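Local coordinates for protein JSC1_58120g3 ([Leptolyngbya] sp. JSC-1, PDB 6XHG) that binds a linear tetrapyrrole (bilin) chromophore in its GAF domain and is probably the light-sensing module of a cyanobacteriochrome-type photoreceptor, at residues T39-R44 with W141-A146; Q82-F87 with V131-Q136. One frame throughout, in Å; residues are numbered along the deposited sequence.

Interaction 1: T39-R44 with W141-A146; sequences TIYKFR and WGLLSA. With BVX (3-[2-[(~{Z})-[5-[(4-ethenyl-3-methyl-5-oxidanylidene-pyrrol-2-ylidene)methyl]-3-(3-hydroxy-3-oxopropyl)-4-methyl-pyrrol-2-ylidene]methyl]-5-[(~{Z})-(3-ethyl-4-methyl-5-oxidanylidene-pyrrol-2-ylidene)methyl]-4-methyl-1~{H}-pyrrol-3-yl]propanoic acid), chain C.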
# COMPACT_ATOMS: atom_id res chain seq x y z
N THR A 39 -1.17 5.74 1.48
CA THR A 39 0.21 6.20 1.47
C THR A 39 0.97 5.60 0.30
O THR A 39 0.68 4.48 -0.15
CB THR A 39 0.93 5.86 2.78
OG1 THR A 39 0.97 4.44 2.96
CG2 THR A 39 0.22 6.50 3.96
N ILE A 40 1.97 6.35 -0.15
CA ILE A 40 3.02 5.87 -1.04
C ILE A 40 4.32 5.86 -0.25
O ILE A 40 4.69 6.87 0.37
CB ILE A 40 3.14 6.74 -2.31
CG1 ILE A 40 1.87 6.59 -3.15
CG2 ILE A 40 4.36 6.33 -3.11
CD1 ILE A 40 1.69 7.70 -4.16
N TYR A 41 4.99 4.72 -0.23
CA TYR A 41 6.18 4.50 0.58
C TYR A 41 7.30 4.05 -0.34
O TYR A 41 7.11 3.15 -1.16
CB TYR A 41 5.84 3.46 1.66
CG TYR A 41 6.97 2.83 2.43
CD1 TYR A 41 7.65 1.72 1.94
CD2 TYR A 41 7.31 3.30 3.70
CE1 TYR A 41 8.65 1.12 2.66
CE2 TYR A 41 8.32 2.70 4.43
CZ TYR A 41 8.99 1.61 3.90
OH TYR A 41 9.99 1.01 4.62
N LYS A 42 8.46 4.70 -0.23
CA LYS A 42 9.60 4.44 -1.11
C LYS A 42 10.65 3.64 -0.37
O LYS A 42 11.07 4.03 0.73
CB LYS A 42 10.18 5.76 -1.64
CG LYS A 42 11.42 5.61 -2.49
CD LYS A 42 11.85 6.96 -3.05
CE LYS A 42 13.01 6.83 -4.02
NZ LYS A 42 13.39 8.15 -4.61
N PHE A 43 11.09 2.53 -0.96
CA PHE A 43 12.16 1.73 -0.40
C PHE A 43 13.50 2.45 -0.51
O PHE A 43 13.81 3.06 -1.54
CB PHE A 43 12.24 0.38 -1.11
CG PHE A 43 11.22 -0.61 -0.63
CD1 PHE A 43 11.10 -0.91 0.72
CD2 PHE A 43 10.37 -1.24 -1.53
CE1 PHE A 43 10.16 -1.82 1.16
CE2 PHE A 43 9.43 -2.16 -1.09
CZ PHE A 43 9.32 -2.45 0.25
N ARG A 44 14.29 2.39 0.56
CA ARG A 44 15.71 2.68 0.48
C ARG A 44 16.45 1.49 -0.14
O ARG A 44 15.86 0.46 -0.47
CB ARG A 44 16.27 3.02 1.86
CG ARG A 44 15.42 4.02 2.63
CD ARG A 44 15.97 4.26 4.02
NE ARG A 44 15.02 4.98 4.86
CZ ARG A 44 15.05 5.00 6.18
NH1 ARG A 44 15.97 4.31 6.84
NH2 ARG A 44 14.13 5.68 6.86
N TRP A 141 10.29 -0.76 -6.16
CA TRP A 141 10.53 0.64 -5.83
C TRP A 141 9.90 1.04 -4.49
O TRP A 141 10.49 1.82 -3.74
CB TRP A 141 9.97 1.54 -6.94
CG TRP A 141 10.14 3.02 -6.71
CD1 TRP A 141 11.16 3.81 -7.18
CD2 TRP A 141 9.25 3.89 -6.00
NE1 TRP A 141 10.96 5.11 -6.78
CE2 TRP A 141 9.80 5.19 -6.06
CE3 TRP A 141 8.05 3.70 -5.31
CZ2 TRP A 141 9.20 6.29 -5.46
CZ3 TRP A 141 7.45 4.79 -4.71
CH2 TRP A 141 8.02 6.07 -4.79
N GLY A 142 8.73 0.51 -4.18
CA GLY A 142 8.04 0.93 -2.97
C GLY A 142 6.75 0.16 -2.78
O GLY A 142 6.55 -0.91 -3.36
N LEU A 143 5.89 0.73 -1.95
CA LEU A 143 4.63 0.13 -1.56
C LEU A 143 3.51 1.16 -1.65
O LEU A 143 3.70 2.33 -1.32
CB LEU A 143 4.70 -0.43 -0.13
CG LEU A 143 5.82 -1.42 0.20
CD1 LEU A 143 5.90 -1.67 1.71
CD2 LEU A 143 5.64 -2.72 -0.56
N LEU A 144 2.34 0.71 -2.10
CA LEU A 144 1.12 1.49 -2.01
C LEU A 144 0.26 0.86 -0.93
O LEU A 144 -0.10 -0.32 -1.03
CB LEU A 144 0.38 1.51 -3.36
CG LEU A 144 -1.02 2.10 -3.33
CD1 LEU A 144 -0.97 3.59 -3.03
CD2 LEU A 144 -1.74 1.84 -4.65
N SER A 145 -0.08 1.63 0.09
CA SER A 145 -0.79 1.10 1.25
C SER A 145 -2.12 1.80 1.44
O SER A 145 -2.20 3.03 1.39
CB SER A 145 0.06 1.24 2.52
OG SER A 145 1.31 0.58 2.37
N ALA A 146 -3.17 1.01 1.64
CA ALA A 146 -4.47 1.48 2.09
C ALA A 146 -4.67 1.09 3.55
O ALA A 146 -4.56 -0.09 3.89
CB ALA A 146 -5.58 0.91 1.21
CHA BVX C . 6.37 -8.42 7.63
NA BVX C . 6.13 -5.85 7.39
C1A BVX C . 5.85 -7.12 7.02
C2A BVX C . 4.98 -7.06 5.95
C3A BVX C . 4.74 -5.75 5.67
C4A BVX C . 5.47 -4.99 6.58
CMA BVX C . 3.83 -5.28 4.55
CAA BVX C . 4.42 -8.27 5.21
CBA BVX C . 5.40 -8.61 4.08
CGA BVX C . 5.66 -10.11 4.00
O1A BVX C . 5.01 -10.91 4.73
O2A BVX C . 6.53 -10.55 3.20
CHB BVX C . 5.59 -3.47 6.75
NB BVX C . 3.60 -2.45 5.86
C1B BVX C . 4.93 -2.51 6.10
C2B BVX C . 5.50 -1.37 5.60
C3B BVX C . 4.54 -0.62 5.04
C4B BVX C . 3.35 -1.29 5.19
CMB BVX C . 6.98 -1.00 5.67
OB BVX C . 2.28 -0.93 4.82
CAB BVX C . 4.76 0.73 4.35
CBB BVX C . 3.80 1.64 4.31
NC BVX C . 8.42 -5.33 11.63
C1C BVX C . 8.88 -4.24 12.31
C2C BVX C . 9.45 -4.67 13.48
C3C BVX C . 9.34 -6.01 13.52
C4C BVX C . 8.71 -6.42 12.38
CMC BVX C . 10.10 -3.78 14.55
OC BVX C . 8.81 -3.11 11.96
CAC BVX C . 9.85 -6.90 14.66
CBC BVX C . 11.10 -7.70 14.31
CHD BVX C . 8.43 -7.69 12.11
ND BVX C . 7.33 -7.61 9.71
C1D BVX C . 7.84 -8.26 10.81
C2D BVX C . 7.74 -9.61 10.59
C3D BVX C . 7.18 -9.80 9.38
C4D BVX C . 6.93 -8.57 8.83
CMD BVX C . 8.19 -10.70 11.57
CAD BVX C . 6.89 -11.16 8.75
CBD BVX C . 5.38 -11.43 8.68
CGD BVX C . 4.76 -11.30 10.06
O1D BVX C . 5.22 -11.95 11.04
O2D BVX C . 3.77 -10.55 10.23
O HOH W 1 12.88 2.34 -4.25

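Interaction 2: Q82-F87 with V131-Q136; sequences QQNQPF and VVAIFQ. With BVX (3-[2-[(~{Z})-[5-[(4-ethenyl-3-methyl-5-oxidanylidene-pyrrol-2-ylidene)methyl]-3-(3-hydroxy-3-oxopropyl)-4-methyl-pyrrol-2-ylidene]methyl]-5-[(~{Z})-(3-ethyl-4-methyl-5-oxidanylidene-pyrrol-2-ylidene)methyl]-4-methyl-1~{H}-pyrrol-3-yl]propanoic acid), chain C.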
# COMPACT_ATOMS: atom_id res chain seq x y z
N GLN A 82 8.57 -8.85 -3.68
CA GLN A 82 9.40 -9.16 -4.85
C GLN A 82 8.65 -10.07 -5.82
O GLN A 82 8.94 -10.06 -7.02
CB GLN A 82 10.72 -9.79 -4.42
CG GLN A 82 11.65 -8.84 -3.70
CD GLN A 82 12.29 -7.80 -4.61
OE1 GLN A 82 12.03 -7.77 -5.82
NE2 GLN A 82 13.12 -6.94 -4.04
N GLN A 83 7.70 -10.85 -5.32
CA GLN A 83 6.83 -11.69 -6.14
C GLN A 83 5.50 -11.03 -6.44
O GLN A 83 4.58 -11.70 -6.91
CB GLN A 83 6.60 -13.04 -5.46
CG GLN A 83 7.81 -13.97 -5.50
CD GLN A 83 8.94 -13.50 -4.60
OE1 GLN A 83 8.74 -13.25 -3.41
NE2 GLN A 83 10.13 -13.38 -5.17
N ASN A 84 5.37 -9.73 -6.16
CA ASN A 84 4.12 -8.98 -6.33
C ASN A 84 2.96 -9.67 -5.60
O ASN A 84 1.84 -9.76 -6.10
CB ASN A 84 3.79 -8.79 -7.81
CG ASN A 84 2.75 -7.70 -8.04
OD1 ASN A 84 2.49 -6.88 -7.15
ND2 ASN A 84 2.15 -7.69 -9.22
N GLN A 85 3.25 -10.17 -4.40
CA GLN A 85 2.12 -10.62 -3.60
C GLN A 85 1.65 -9.48 -2.71
O GLN A 85 2.47 -8.75 -2.14
CB GLN A 85 2.51 -11.82 -2.75
CG GLN A 85 2.84 -13.07 -3.57
CD GLN A 85 2.59 -14.35 -2.80
OE1 GLN A 85 1.56 -14.50 -2.14
NE2 GLN A 85 3.53 -15.27 -2.88
N PRO A 86 0.34 -9.30 -2.57
CA PRO A 86 -0.17 -8.27 -1.65
C PRO A 86 -0.15 -8.76 -0.21
O PRO A 86 0.03 -9.95 0.08
CB PRO A 86 -1.60 -8.06 -2.14
CG PRO A 86 -2.00 -9.40 -2.64
CD PRO A 86 -0.76 -10.02 -3.24
N PHE A 87 -0.32 -7.81 0.70
CA PHE A 87 -0.48 -8.09 2.12
C PHE A 87 -1.81 -7.49 2.55
O PHE A 87 -1.98 -6.27 2.52
CB PHE A 87 0.68 -7.49 2.92
CG PHE A 87 0.71 -7.93 4.36
CD1 PHE A 87 0.90 -9.26 4.69
CD2 PHE A 87 0.57 -7.01 5.38
CE1 PHE A 87 0.94 -9.66 6.02
CE2 PHE A 87 0.61 -7.40 6.71
CZ PHE A 87 0.79 -8.73 7.03
N VAL A 131 -1.74 -3.64 1.33
CA VAL A 131 -0.43 -3.14 0.93
C VAL A 131 -0.00 -3.89 -0.33
O VAL A 131 -0.03 -5.12 -0.36
CB VAL A 131 0.63 -3.32 2.04
CG1 VAL A 131 1.91 -2.59 1.67
CG2 VAL A 131 0.09 -2.83 3.37
N VAL A 132 0.39 -3.14 -1.36
CA VAL A 132 0.79 -3.73 -2.63
C VAL A 132 2.08 -3.08 -3.11
O VAL A 132 2.42 -1.96 -2.74
CB VAL A 132 -0.31 -3.61 -3.72
CG1 VAL A 132 -1.61 -4.23 -3.25
CG2 VAL A 132 -0.51 -2.14 -4.09
N ALA A 133 2.79 -3.82 -3.96
CA ALA A 133 4.09 -3.40 -4.45
C ALA A 133 3.96 -2.35 -5.54
O ALA A 133 3.07 -2.41 -6.39
CB ALA A 133 4.87 -4.60 -4.98
N ILE A 134 4.87 -1.38 -5.52
CA ILE A 134 5.07 -0.46 -6.64
C ILE A 134 6.35 -0.88 -7.35
O ILE A 134 7.43 -0.90 -6.74
CB ILE A 134 5.15 1.00 -6.17
CG1 ILE A 134 3.83 1.43 -5.53
CG2 ILE A 134 5.48 1.92 -7.34
CD1 ILE A 134 3.92 2.75 -4.80
N PHE A 135 6.22 -1.30 -8.60
CA PHE A 135 7.37 -1.70 -9.41
C PHE A 135 7.72 -0.62 -10.42
O PHE A 135 6.84 -0.10 -11.12
CB PHE A 135 7.08 -3.02 -10.12
CG PHE A 135 7.40 -4.23 -9.29
CD1 PHE A 135 6.43 -4.84 -8.53
CD2 PHE A 135 8.69 -4.74 -9.28
CE1 PHE A 135 6.73 -5.95 -7.76
CE2 PHE A 135 9.00 -5.85 -8.51
CZ PHE A 135 8.02 -6.46 -7.76
N GLN A 136 9.01 -0.28 -10.49
CA GLN A 136 9.56 0.58 -11.54
C GLN A 136 10.28 -0.36 -12.51
O GLN A 136 11.38 -0.85 -12.22
CB GLN A 136 10.51 1.62 -10.95
CG GLN A 136 11.29 2.40 -11.99
CD GLN A 136 12.50 3.11 -11.41
OE1 GLN A 136 12.65 3.23 -10.19
NE2 GLN A 136 13.38 3.59 -12.29
CHA BVX C . 6.37 -8.42 7.63
NA BVX C . 6.13 -5.85 7.39
C1A BVX C . 5.85 -7.12 7.02
C2A BVX C . 4.98 -7.06 5.95
C3A BVX C . 4.74 -5.75 5.67
C4A BVX C . 5.47 -4.99 6.58
CMA BVX C . 3.83 -5.28 4.55
CAA BVX C . 4.42 -8.27 5.21
CBA BVX C . 5.40 -8.61 4.08
CGA BVX C . 5.66 -10.11 4.00
O1A BVX C . 5.01 -10.91 4.73
O2A BVX C . 6.53 -10.55 3.20
CHB BVX C . 5.59 -3.47 6.75
NB BVX C . 3.60 -2.45 5.86
C1B BVX C . 4.93 -2.51 6.10
C2B BVX C . 5.50 -1.37 5.60
C3B BVX C . 4.54 -0.62 5.04
C4B BVX C . 3.35 -1.29 5.19
CMB BVX C . 6.98 -1.00 5.67
OB BVX C . 2.28 -0.93 4.82
CAB BVX C . 4.76 0.73 4.35
CBB BVX C . 3.80 1.64 4.31
NC BVX C . 8.42 -5.33 11.63
C1C BVX C . 8.88 -4.24 12.31
C2C BVX C . 9.45 -4.67 13.48
C3C BVX C . 9.34 -6.01 13.52
C4C BVX C . 8.71 -6.42 12.38
CMC BVX C . 10.10 -3.78 14.55
OC BVX C . 8.81 -3.11 11.96
CAC BVX C . 9.85 -6.90 14.66
CBC BVX C . 11.10 -7.70 14.31
CHD BVX C . 8.43 -7.69 12.11
ND BVX C . 7.33 -7.61 9.71
C1D BVX C . 7.84 -8.26 10.81
C2D BVX C . 7.74 -9.61 10.59
C3D BVX C . 7.18 -9.80 9.38
C4D BVX C . 6.93 -8.57 8.83
CMD BVX C . 8.19 -10.70 11.57
CAD BVX C . 6.89 -11.16 8.75
CBD BVX C . 5.38 -11.43 8.68
CGD BVX C . 4.76 -11.30 10.06
O1D BVX C . 5.22 -11.95 11.04
O2D BVX C . 3.77 -10.55 10.23
O HOH W 2 2.06 -6.22 -4.34

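Interaction 1: T39-R44 with W141-A146
Tyr41 and Leu143 face each other as a hydrogen-bonded antiparallel pair and send their side chains the same way, side by side, with Tyr41 CD1 3.8 Å from Leu143 CD1. This face is tightly packed because the bilin completes it: its vinyl carbon CAB lies over one face of the Tyr41 ring, offset toward the rim and 3.6 Å from Tyr41 CG, while Tyr41 OH is bonded to Trp68 O. Replacing Tyr41 by alanine would remove the ring, and is likely to leave that vinyl group and the flank of Leu143 facing a gap and Trp68 O without its hydroxyl partner. Further along the same face, Ser145 OG donates to the chromophore carbonyl OB (3.0 Å); at the other end of the pairing Phe43 CZ meets Leu143 CG at 3.6 Å. Strands 37-43 and 139-148 are central neighbours in the antiparallel GAF sheet, where a classic beta bulge sets both Trp141 and Gly142 opposite Ile134. The opposite face loosens toward solvent at Lys42. With CG anti to the backbone N (chi1 176°) and the chain extended, the exposed lysine lays Lys42 CG over the face of the Trp141 six-membered ring, 4.1 Å from its centroid, a CH-pi contact. Ile40 CG2 touches the indole at its edge, 3.8 Å from Trp141 CZ3.

Interaction 2: Q82-F87 with V131-Q136
Phe87 and Val131 pair as antiparallel, hydrogen-bonded partners, Phe87 N giving to Val131 O and Val131 N to Phe87 O, each at 2.9 Å. Val131 O also receives a CA-H...O contact from Pro86 CA at 3.4 Å, so two successive residues close on one carbonyl. Before Phe87 the segment has left the strand, and contact passes to side chains. Pro86 CB rests against Val132 CG1 at 4.0 Å. Asn84, whose backbone adopts a left-handed conformation, carries its amide to the methyl of Ala133, where Asn84 OD1 also accepts a bond from a water. Its CB approaches Phe135 CE1 obliquely at 4.1 Å, while Gln82 O comes to the edge of the same ring, near its plane and 3.8 Å from Phe135 CZ. At the other end the contact becomes a wall of the bilin pocket. In Phe87 a chi1 of -170° swings the ring to the side of the carbonyl carbon, so that it leads away from strand 128-136 and places its face under the first methylene of a propionate, BVX CAA, which sits over the ring centre. Val131 CG2 stands 3.2 Å from the chromophore carbonyl oxygen OB. Strand 87-89 forms one margin of the sheet within this chain; behind it, Val160 and Met164 of helix 157-178 pack on Pro86, Asn84 and Val132, Trp99 of strand 95-100 covers Pro86, and His117 of helix 115-123 meets the Phe87 ring.

Both contacts belong to one antiparallel sheet and are stitched together where strands 128-136 and 139-148 run side by side: Leu144 N reaches Val132 O and Gly142 O reaches Ile134 N, both probable hydrogen bonds. Interaction 1 lies in the middle of the sheet and is a regular run of paired strand residues; interaction 2 lies at its margin, where one strand pair gives way to a loop held by scattered side-chain contacts. Each is mostly buried, yet each has a more open end, at Lys42 and Trp141 in one and at Gln82 and Phe135 in the other. Their inner ends converge on the bilin, with Ser145 and Val131 beside the same carbonyl, one polar and the other apolar.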